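Local atomic coordinates of xyloglucanase (Paenibacillus pabuli, PDB entry 2JEP), a protein that is a glycoside hydrolase family 5 xyloglucanase that cleaves the backbone of xyloglucan, a plant cell wall polysaccharide. Residues V126-H131 / D173-E178; K84-P89 / E122-I127; G322-I327 / P358-N363. One frame throughout, in Å; residues are numbered along the deposited sequence. Where two conformers were deposited one is given.

How the contacts relate
All three contacts lie in one closed eight-stranded parallel barrel. Contacts 1 and 2 share V126 and I127 of strand 125-128, and their centres are about 8 Å apart; contact 3 joins the last two strands, its centre about 16 Å from that of contact 1 and about 14 Å from that of contact 2. R87 of contact 2 ties them together inside the barrel: its NE lies 2.8 Å from E178 OE1 of contact 1, its NH1 2.8 Å from E323 OE2 of contact 3, both salt bridges. The C-terminal strand ends form the active-site region of family 5 enzymes; the nearest side-chain atom of E323 is about 5 Å from a bound calcium ion.

Contact 1. Residues V126-H131 / D173-E178; sequences VIINIH and DRLIFE
V126 O is held by two neighbours on the strand beside it: I176 N donates to it over 2.8 Å in a nearly straight bond, and L175 CA approaches to 3.5 Å as a CA-H...O contact. The ladder continues from V126 N to R174 O, from I128 N to I176 O and from E178 N to I128 O, the last bond measuring 2.9 Å. With strand axes 27° apart, this is the parallel pairing of strands three and four in the (beta/alpha)8 barrel of family 5 glycosidases. On the side facing helix 150-167, I128 CG1 sits between its backbone N and carbonyl carbon (chi1 58°), bringing it alongside F177 CD1 at 3.9 Å. Inside the barrel, the extended E178 chain runs beside N129, amide and carboxylate planes 48° apart. E178 OE1 touches I127 CG2 and N129 CB, each at 3.4 Å, while R87 supplies its salt bridge. The N129 amide is fixed from both ends: OD1 accepts from V90 N, and ND2 donates 3.0 Å to H131 ND1, lying close to the imidazole plane, which probably restrains the rotation of that ring.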
loop_
_atom_site.group_PDB
_atom_site.type_symbol
_atom_site.label_atom_id
_atom_site.label_comp_id
_atom_site.label_asym_id
_atom_site.label_seq_id
_atom_site.Cartn_x
_atom_site.Cartn_y
_atom_site.Cartn_z
ATOM N N VAL A 126 2.305 3.514 10.877
ATOM C CA VAL A 126 2.774 2.269 10.301
ATOM C C VAL A 126 1.580 1.510 9.761
ATOM O O VAL A 126 0.558 1.410 10.455
ATOM C CB VAL A 126 3.476 1.392 11.357
ATOM C CG1 VAL A 126 4.051 0.123 10.709
ATOM C CG2 VAL A 126 4.565 2.175 12.086
ATOM N N ILE A 127 1.712 0.985 8.536
ATOM C CA ILE A 127 0.686 0.139 7.944
ATOM C C ILE A 127 1.305 -1.241 7.708
ATOM O O ILE A 127 2.387 -1.320 7.122
ATOM C CB ILE A 127 0.212 0.700 6.585
ATOM C CG1 ILE A 127 -0.347 2.124 6.725
ATOM C CG2 ILE A 127 -0.795 -0.266 5.914
ATOM C CD1 ILE A 127 -0.505 2.862 5.396
ATOM N N ILE A 128 0.640 -2.307 8.156
ATOM C CA ILE A 128 1.044 -3.682 7.834
ATOM C C ILE A 128 -0.101 -4.363 7.096
ATOM O O ILE A 128 -1.271 -4.115 7.380
ATOM C CB ILE A 128 1.467 -4.518 9.056
ATOM C CG1 ILE A 128 0.360 -4.623 10.101
ATOM C CG2 ILE A 128 2.748 -3.954 9.611
ATOM C CD1 ILE A 128 0.732 -5.516 11.289
ATOM N N ASN A 129 0.229 -5.217 6.128
ATOM C CA ASN A 129 -0.787 -5.839 5.280
ATOM C C ASN A 129 -0.565 -7.347 5.123
ATOM O O ASN A 129 0.266 -7.937 5.828
ATOM C CB ASN A 129 -0.849 -5.122 3.928
ATOM C CG ASN A 129 0.336 -5.417 3.031
ATOM O OD1 ASN A 129 1.182 -6.232 3.371
ATOM N ND2 ASN A 129 0.374 -4.783 1.859
ATOM N N ILE A 130 -1.350 -7.974 4.243
ATOM C CA ILE A 130 -1.052 -9.310 3.709
ATOM C C ILE A 130 -0.839 -9.090 2.224
ATOM O O ILE A 130 -1.730 -8.614 1.529
ATOM C CB ILE A 130 -2.180 -10.307 3.985
ATOM C CG1 ILE A 130 -2.325 -10.536 5.492
ATOM C CG2 ILE A 130 -1.942 -11.603 3.197
ATOM C CD1 ILE A 130 -3.429 -11.544 5.872
ATOM N N HIS A 131 0.377 -9.373 1.736
ATOM C CA HIS A 131 0.813 -8.817 0.450
ATOM C C HIS A 131 0.900 -9.846 -0.677
ATOM O O HIS A 131 -0.011 -9.944 -1.530
ATOM C CB HIS A 131 2.134 -8.061 0.678
ATOM C CG HIS A 131 2.501 -7.111 -0.411
ATOM N ND1 HIS A 131 2.236 -5.758 -0.340
ATOM C CD2 HIS A 131 3.131 -7.313 -1.593
ATOM C CE1 HIS A 131 2.702 -5.169 -1.427
ATOM N NE2 HIS A 131 3.234 -6.090 -2.214
ATOM N N ASP A 173 -3.217 3.924 17.788
ATOM C CA ASP A 173 -3.797 4.185 16.487
ATOM C C ASP A 173 -2.772 4.577 15.429
ATOM O O ASP A 173 -3.151 4.741 14.259
ATOM C CB ASP A 173 -4.875 5.260 16.540
ATOM C CG ASP A 173 -6.189 4.782 17.133
ATOM O OD1 ASP A 173 -6.349 3.595 17.469
ATOM O OD2 ASP A 173 -7.093 5.646 17.231
ATOM N N ARG A 174 -1.503 4.727 15.798
ATOM C CA ARG A 174 -0.456 4.894 14.792
ATOM C C ARG A 174 -0.205 3.614 13.994
ATOM O O ARG A 174 0.393 3.683 12.931
ATOM C CB ARG A 174 0.839 5.456 15.376
ATOM C CG ARG A 174 0.762 6.979 15.584
ATOM C CD ARG A 174 2.106 7.609 15.956
ATOM N NE ARG A 174 2.582 7.148 17.265
ATOM C CZ ARG A 174 3.511 6.216 17.475
ATOM N NH1 ARG A 174 4.073 5.581 16.457
ATOM N NH2 ARG A 174 3.867 5.886 18.727
ATOM N N LEU A 175 -0.656 2.456 14.486
ATOM C CA LEU A 175 -0.572 1.218 13.717
ATOM C C LEU A 175 -1.919 0.937 13.041
ATOM O O LEU A 175 -2.967 0.820 13.694
ATOM C CB LEU A 175 -0.157 0.043 14.608
ATOM C CG LEU A 175 -0.037 -1.296 13.875
ATOM C CD1 LEU A 175 1.019 -1.276 12.753
ATOM C CD2 LEU A 175 0.272 -2.417 14.880
ATOM N N ILE A 176 -1.860 0.836 11.714
ATOM C CA ILE A 176 -2.978 0.570 10.832
ATOM C C ILE A 176 -2.833 -0.812 10.236
ATOM O O ILE A 176 -1.739 -1.176 9.810
ATOM C CB ILE A 176 -2.998 1.614 9.701
ATOM C CG1 ILE A 176 -3.186 3.028 10.279
ATOM C CG2 ILE A 176 -4.079 1.290 8.633
ATOM C CD1 ILE A 176 -2.829 4.137 9.300
ATOM N N PHE A 177 -3.914 -1.587 10.213
ATOM C CA PHE A 177 -3.918 -2.864 9.515
ATOM C C PHE A 177 -4.590 -2.672 8.151
ATOM O O PHE A 177 -5.663 -2.068 8.075
ATOM C CB PHE A 177 -4.706 -3.947 10.258
ATOM C CG PHE A 177 -4.245 -4.266 11.664
ATOM C CD1 PHE A 177 -2.959 -4.040 12.105
ATOM C CD2 PHE A 177 -5.119 -4.862 12.542
ATOM C CE1 PHE A 177 -2.594 -4.366 13.410
ATOM C CE2 PHE A 177 -4.750 -5.211 13.826
ATOM C CZ PHE A 177 -3.489 -4.944 14.265
ATOM N N GLU A 178 -3.983 -3.245 7.112
ATOM C CA GLU A 178 -4.477 -3.210 5.732
ATOM C C GLU A 178 -4.820 -4.656 5.339
ATOM O O GLU A 178 -3.990 -5.562 5.437
ATOM C CB GLU A 178 -3.376 -2.636 4.823
ATOM C CG GLU A 178 -3.693 -2.589 3.374
ATOM C CD GLU A 178 -2.542 -2.087 2.534
ATOM O OE1 GLU A 178 -1.432 -1.933 3.068
ATOM O OE2 GLU A 178 -2.752 -1.831 1.326
#

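Contact 2. Residues K84-P89 / E122-I127; sequences KSIRIP and EGLYVI
A beta-alpha-beta crossover of the (beta/alpha)8 barrel brings K84-I88 beside L124-I127: strand 85-88 leads through helix 106-120 into strand 125-128, and the two strands lie parallel as neighbours, their axes 4.6 Å apart at closest approach and 17° from parallel. The register pairs S85 with Y125, I86 with V126 and R87 with I127. Four backbone bonds establish it: Y125 N to K84 O, I86 N to Y125 O at 2.8 Å, I127 N to I86 O at 2.9 Å, and I88 N to I127 O. V126 CA adds a CA-H...O contact to I86 O.

Outside the barrel, the apolar side chains pack against each other and against the helices. I86 CG1 meets L124 CD1 at 3.7 Å, near V78 of helix 72-80 and A119 of helix 106-120. Further along, the tip of I88, CD1, reaches across to V126 CG1 at 3.6 Å; V126 holds that methyl anti to its own N (chi1 -176°). Both I88 and V126 continue onto helix 106-120.

The barrel interior is more polar. R87 CG passes I127 CB at a loose 4.2 Å, and its extended chain carries the guanidinium on to E178, E323, N47 and N181, so that I127 lies against the CA-CG part of R87. S85 OG comes within 3.3 Å of Y125 CB, but its hydrogen bond is to M42 O, while the phenol OH of Y125 is hydrogen-bonded to E41 OE1.

Where the chain leaves helix 106-120, G123 is the C-prime residue of a Schellman motif, with L124 N bonded to A119 O. Beside this turn K84 O receives two donors, Y125 N and a water 2.8 Å away that also donates to G123 O.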
loop_
_atom_site.group_PDB
_atom_site.type_symbol
_atom_site.label_atom_id
_atom_site.label_comp_id
_atom_site.label_asym_id
_atom_site.label_seq_id
_atom_site.Cartn_x
_atom_site.Cartn_y
_atom_site.Cartn_z
ATOM N N LYS A 84 6.230 10.705 7.282
ATOM C CA LYS A 84 5.570 10.540 8.568
ATOM C C LYS A 84 4.859 9.191 8.729
ATOM O O LYS A 84 4.409 8.865 9.832
ATOM C CB LYS A 84 4.588 11.684 8.798
ATOM C CG LYS A 84 5.286 13.002 9.178
ATOM C CD LYS A 84 4.263 14.114 9.368
ATOM C CE LYS A 84 4.919 15.325 10.038
ATOM N NZ LYS A 84 5.806 16.042 9.086
ATOM N N SER A 85 4.785 8.404 7.655
ATOM C CA SER A 85 4.150 7.100 7.672
ATOM C C SER A 85 5.028 6.116 6.902
ATOM O O SER A 85 5.622 6.464 5.888
ATOM C CB SER A 85 2.790 7.138 6.991
ATOM O OG SER A 85 1.923 8.040 7.625
ATOM N N ILE A 86 5.079 4.883 7.389
ATOM C CA ILE A 86 5.785 3.792 6.739
ATOM C C ILE A 86 4.788 2.674 6.451
ATOM O O ILE A 86 4.134 2.198 7.379
ATOM C CB ILE A 86 6.901 3.206 7.651
ATOM C CG1 ILE A 86 7.802 4.315 8.199
ATOM C CG2 ILE A 86 7.663 2.109 6.887
ATOM C CD1 ILE A 86 8.653 4.958 7.143
ATOM N N ARG A 87 4.680 2.265 5.182
ATOM C CA ARG A 87 3.909 1.087 4.819
ATOM C C ARG A 87 4.853 -0.083 4.706
ATOM O O ARG A 87 5.892 0.016 4.042
ATOM C CB ARG A 87 3.139 1.297 3.522
ATOM C CG ARG A 87 2.337 0.066 3.051
ATOM C CD ARG A 87 1.310 0.463 2.029
ATOM N NE ARG A 87 0.520 -0.646 1.512
ATOM C CZ ARG A 87 0.747 -1.311 0.370
ATOM N NH1 ARG A 87 1.858 -1.112 -0.333
ATOM N NH2 ARG A 87 -0.168 -2.201 -0.059
ATOM N N ILE A 88 4.492 -1.191 5.354
ATOM C CA ILE A 88 5.318 -2.381 5.442
ATOM C C ILE A 88 4.569 -3.535 4.777
ATOM O O ILE A 88 3.737 -4.203 5.394
ATOM C CB ILE A 88 5.690 -2.750 6.897
ATOM C CG1 ILE A 88 6.364 -1.566 7.617
ATOM C CG2 ILE A 88 6.550 -4.010 6.935
ATOM C CD1 ILE A 88 6.664 -1.833 9.082
ATOM N N PRO A 89 4.882 -3.790 3.497
ATOM C CA PRO A 89 4.377 -5.009 2.857
ATOM C C PRO A 89 4.847 -6.256 3.635
ATOM O O PRO A 89 6.022 -6.327 3.980
ATOM C CB PRO A 89 5.021 -4.945 1.478
ATOM C CG PRO A 89 5.230 -3.490 1.218
ATOM C CD PRO A 89 5.652 -2.961 2.553
ATOM N N GLU A 122 9.634 5.267 16.647
ATOM C CA GLU A 122 10.058 6.575 16.162
ATOM C C GLU A 122 8.894 7.537 15.952
ATOM O O GLU A 122 9.072 8.624 15.422
ATOM C CB GLU A 122 10.851 6.427 14.866
ATOM C CG GLU A 122 12.206 5.808 15.035
ATOM C CD GLU A 122 13.157 6.700 15.815
ATOM O OE1 GLU A 122 13.116 7.920 15.576
ATOM O OE2 GLU A 122 13.932 6.187 16.659
ATOM N N GLY A 123 7.711 7.171 16.414
ATOM C CA GLY A 123 6.593 8.106 16.359
ATOM C C GLY A 123 5.878 8.122 15.018
ATOM O O GLY A 123 5.017 8.969 14.793
ATOM N N LEU A 124 6.226 7.191 14.127
ATOM C CA LEU A 124 5.652 7.179 12.779
ATOM C C LEU A 124 4.338 6.408 12.760
ATOM O O LEU A 124 4.118 5.537 13.590
ATOM C CB LEU A 124 6.643 6.510 11.828
ATOM C CG LEU A 124 7.986 7.230 11.710
ATOM C CD1 LEU A 124 8.994 6.359 10.988
ATOM C CD2 LEU A 124 7.862 8.589 11.004
ATOM N N TYR A 125 3.480 6.722 11.793
ATOM C CA TYR A 125 2.367 5.859 11.455
ATOM C C TYR A 125 2.938 4.660 10.694
ATOM O O TYR A 125 3.925 4.793 9.952
ATOM C CB TYR A 125 1.354 6.598 10.580
ATOM C CG TYR A 125 0.404 7.444 11.391
ATOM C CD1 TYR A 125 0.746 8.732 11.799
ATOM C CD2 TYR A 125 -0.828 6.952 11.773
ATOM C CE1 TYR A 125 -0.120 9.484 12.590
ATOM C CE2 TYR A 125 -1.694 7.700 12.534
ATOM C CZ TYR A 125 -1.344 8.951 12.938
ATOM O OH TYR A 125 -2.254 9.686 13.706
ATOM N N VAL A 126 2.305 3.514 10.877
ATOM C CA VAL A 126 2.774 2.269 10.301
ATOM C C VAL A 126 1.580 1.510 9.761
ATOM O O VAL A 126 0.558 1.410 10.455
ATOM C CB VAL A 126 3.476 1.392 11.357
ATOM C CG1 VAL A 126 4.051 0.123 10.709
ATOM C CG2 VAL A 126 4.565 2.175 12.086
ATOM N N ILE A 127 1.712 0.985 8.536
ATOM C CA ILE A 127 0.686 0.139 7.944
ATOM C C ILE A 127 1.305 -1.241 7.708
ATOM O O ILE A 127 2.387 -1.320 7.122
ATOM C CB ILE A 127 0.212 0.700 6.585
ATOM C CG1 ILE A 127 -0.347 2.124 6.725
ATOM C CG2 ILE A 127 -0.795 -0.266 5.914
ATOM C CD1 ILE A 127 -0.505 2.862 5.396
HETATM O O HOH W 1 4.541 10.489 12.157
#

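Contact 3. Residues G322-I327 / P358-N363; sequences GEFGSI and PVYWDN
Strands 322-324 and 358-362 approach to 4.4 Å between axes but splay by 62°, and their pairing is correspondingly thin: W361 N donates to F324 O over 2.8 Å in a nearly straight bond, whereas F324 N to V359 O is bent and weak. E323 CA makes a bent CA-H...O contact to the same V359 O.

F324 and Y360 form a T-shaped pair. The phenol edge meets the phenyl face, with planes at 86° and centroids 5.6 Å apart, and Y360 CD1 is the atom over the F324 ring. F324 CG lies between its own N and carbonyl carbon, a turn that brings the ring back over the neighbouring strand, where CE1 also touches P358 CB at 3.8 Å. V347 and T348 of helix 336-353 cover the phenylalanine, as expected for the outer layer of a (beta/alpha)8 barrel; these are its seventh and eighth strands, joined through that helix in a beta-alpha-beta unit.

E323 and W361 face the other way, into the barrel mouth. Their side chains run together, the carboxylate inclined 28° to the indole, with E323 OE1 about 3.9 Å above the rim of one ring face and N363 N above the opposite face. Y266 OH bonds E323 OE1 and R87 NH1 bridges to OE2, so both oxygens are positioned. Family 5 enzymes carry their nucleophile at the end of strand seven, consistent with such a role for E323. A 1,2-ethanediol, probably from the crystallisation liquor, comes within about 3 Å of the W361 side chain.

Past the end of strand 322-324, a water accepts from S326 N and donates to Y360 OH at 2.7 Å, while the same hydroxyl also bonds F371 O.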
loop_
_atom_site.group_PDB
_atom_site.type_symbol
_atom_site.label_atom_id
_atom_site.label_comp_id
_atom_site.label_asym_id
_atom_site.label_seq_id
_atom_site.Cartn_x
_atom_site.Cartn_y
_atom_site.Cartn_z
ATOM N N GLY A 322 -1.750 4.066 -1.450
ATOM C CA GLY A 322 -0.740 3.300 -0.742
ATOM C C GLY A 322 0.538 3.020 -1.476
ATOM O O GLY A 322 1.509 2.608 -0.859
ATOM N N GLU A 323 0.518 3.218 -2.797
ATOM C CA GLU A 323 1.726 3.132 -3.636
ATOM C C GLU A 323 1.575 4.088 -4.798
ATOM O O GLU A 323 0.512 4.169 -5.407
ATOM C CB GLU A 323 1.898 1.732 -4.242
ATOM C CG GLU A 323 2.005 0.603 -3.241
ATOM C CD GLU A 323 2.156 -0.771 -3.851
ATOM O OE1 GLU A 323 2.449 -0.849 -5.063
ATOM O OE2 GLU A 323 2.000 -1.759 -3.091
ATOM N N PHE A 324 2.667 4.786 -5.114
ATOM C CA PHE A 324 2.793 5.511 -6.363
ATOM C C PHE A 324 4.298 5.677 -6.624
ATOM O O PHE A 324 5.106 5.618 -5.698
ATOM C CB PHE A 324 2.115 6.887 -6.321
ATOM C CG PHE A 324 2.860 7.910 -5.502
ATOM C CD1 PHE A 324 2.664 7.998 -4.154
ATOM C CD2 PHE A 324 3.729 8.810 -6.095
ATOM C CE1 PHE A 324 3.370 8.916 -3.399
ATOM C CE2 PHE A 324 4.413 9.726 -5.343
ATOM C CZ PHE A 324 4.251 9.785 -4.004
ATOM N N GLY A 325 4.666 5.970 -7.869
ATOM C CA GLY A 325 6.049 6.237 -8.213
ATOM C C GLY A 325 6.338 5.920 -9.661
ATOM O O GLY A 325 5.472 5.410 -10.400
ATOM N N SER A 326 7.581 6.189 -10.068
ATOM C CA SER A 326 8.024 5.941 -11.428
ATOM C C SER A 326 9.428 5.360 -11.455
ATOM O O SER A 326 10.288 5.734 -10.638
ATOM C CB SER A 326 7.910 7.200 -12.283
ATOM O OG SER A 326 8.687 8.263 -11.776
ATOM N N ILE A 327 9.647 4.446 -12.388
ATOM C CA ILE A 327 10.918 3.748 -12.449
ATOM C C ILE A 327 12.028 4.567 -13.109
ATOM O O ILE A 327 11.788 5.405 -13.998
ATOM C CB ILE A 327 10.797 2.384 -13.169
ATOM C CG1 ILE A 327 10.386 2.512 -14.657
ATOM C CG2 ILE A 327 9.870 1.478 -12.371
ATOM C CD1 ILE A 327 10.434 1.231 -15.393
ATOM N N PRO A 358 -0.563 10.248 0.358
ATOM C CA PRO A 358 0.267 9.673 -0.696
ATOM C C PRO A 358 1.420 8.872 -0.093
ATOM O O PRO A 358 2.151 9.403 0.738
ATOM C CB PRO A 358 0.787 10.905 -1.418
ATOM C CG PRO A 358 0.904 11.963 -0.348
ATOM C CD PRO A 358 -0.103 11.601 0.740
ATOM N N VAL A 359 1.559 7.609 -0.493
ATOM C CA VAL A 359 2.607 6.736 0.018
ATOM C C VAL A 359 3.505 6.237 -1.125
ATOM O O VAL A 359 3.062 5.503 -1.988
ATOM C CB VAL A 359 2.002 5.530 0.788
ATOM C CG1 VAL A 359 3.089 4.730 1.495
ATOM C CG2 VAL A 359 0.918 6.004 1.800
ATOM N N TYR A 360 4.762 6.700 -1.146
ATOM C CA TYR A 360 5.685 6.430 -2.236
ATOM C C TYR A 360 6.150 4.974 -2.233
ATOM O O TYR A 360 6.454 4.417 -1.185
ATOM C CB TYR A 360 6.905 7.383 -2.108
ATOM C CG TYR A 360 7.900 7.167 -3.202
ATOM C CD1 TYR A 360 7.699 7.720 -4.467
ATOM C CD2 TYR A 360 8.993 6.326 -3.016
ATOM C CE1 TYR A 360 8.570 7.450 -5.504
ATOM C CE2 TYR A 360 9.863 6.058 -4.032
ATOM C CZ TYR A 360 9.650 6.607 -5.278
ATOM O OH TYR A 360 10.495 6.291 -6.323
ATOM N N TRP A 361 6.243 4.384 -3.434
ATOM C CA TRP A 361 6.722 3.021 -3.590
ATOM C C TRP A 361 8.240 3.016 -3.788
ATOM O O TRP A 361 8.725 3.390 -4.834
ATOM C CB TRP A 361 6.049 2.301 -4.773
ATOM C CG TRP A 361 6.601 0.932 -4.934
ATOM C CD1 TRP A 361 7.450 0.499 -5.896
ATOM C CD2 TRP A 361 6.440 -0.167 -4.021
ATOM N NE1 TRP A 361 7.827 -0.811 -5.660
ATOM C CE2 TRP A 361 7.224 -1.238 -4.500
ATOM C CE3 TRP A 361 5.690 -0.357 -2.866
ATOM C CZ2 TRP A 361 7.270 -2.465 -3.856
ATOM C CZ3 TRP A 361 5.741 -1.579 -2.228
ATOM C CH2 TRP A 361 6.532 -2.611 -2.712
ATOM N N ASP A 362 8.974 2.541 -2.775
ATOM C CA ASP A 362 10.427 2.444 -2.799
ATOM C C ASP A 362 10.770 0.977 -2.641
ATOM O O ASP A 362 10.459 0.375 -1.616
ATOM C CB ASP A 362 10.992 3.245 -1.630
ATOM C CG ASP A 362 12.505 3.383 -1.665
ATOM O OD1 ASP A 362 13.179 2.346 -1.859
ATOM O OD2 ASP A 362 13.007 4.527 -1.469
ATOM N N ASN A 363 11.411 0.392 -3.656
ATOM C CA ASN A 363 11.766 -1.011 -3.640
ATOM C C ASN A 363 13.234 -1.298 -3.322
ATOM O O ASN A 363 13.654 -2.441 -3.354
ATOM C CB ASN A 363 11.353 -1.693 -4.937
ATOM C CG ASN A 363 12.198 -1.300 -6.121
ATOM O OD1 ASN A 363 12.990 -0.352 -6.057
ATOM N ND2 ASN A 363 12.072 -2.066 -7.216
HETATM O O HOH W 2 9.983 7.658 -8.645
#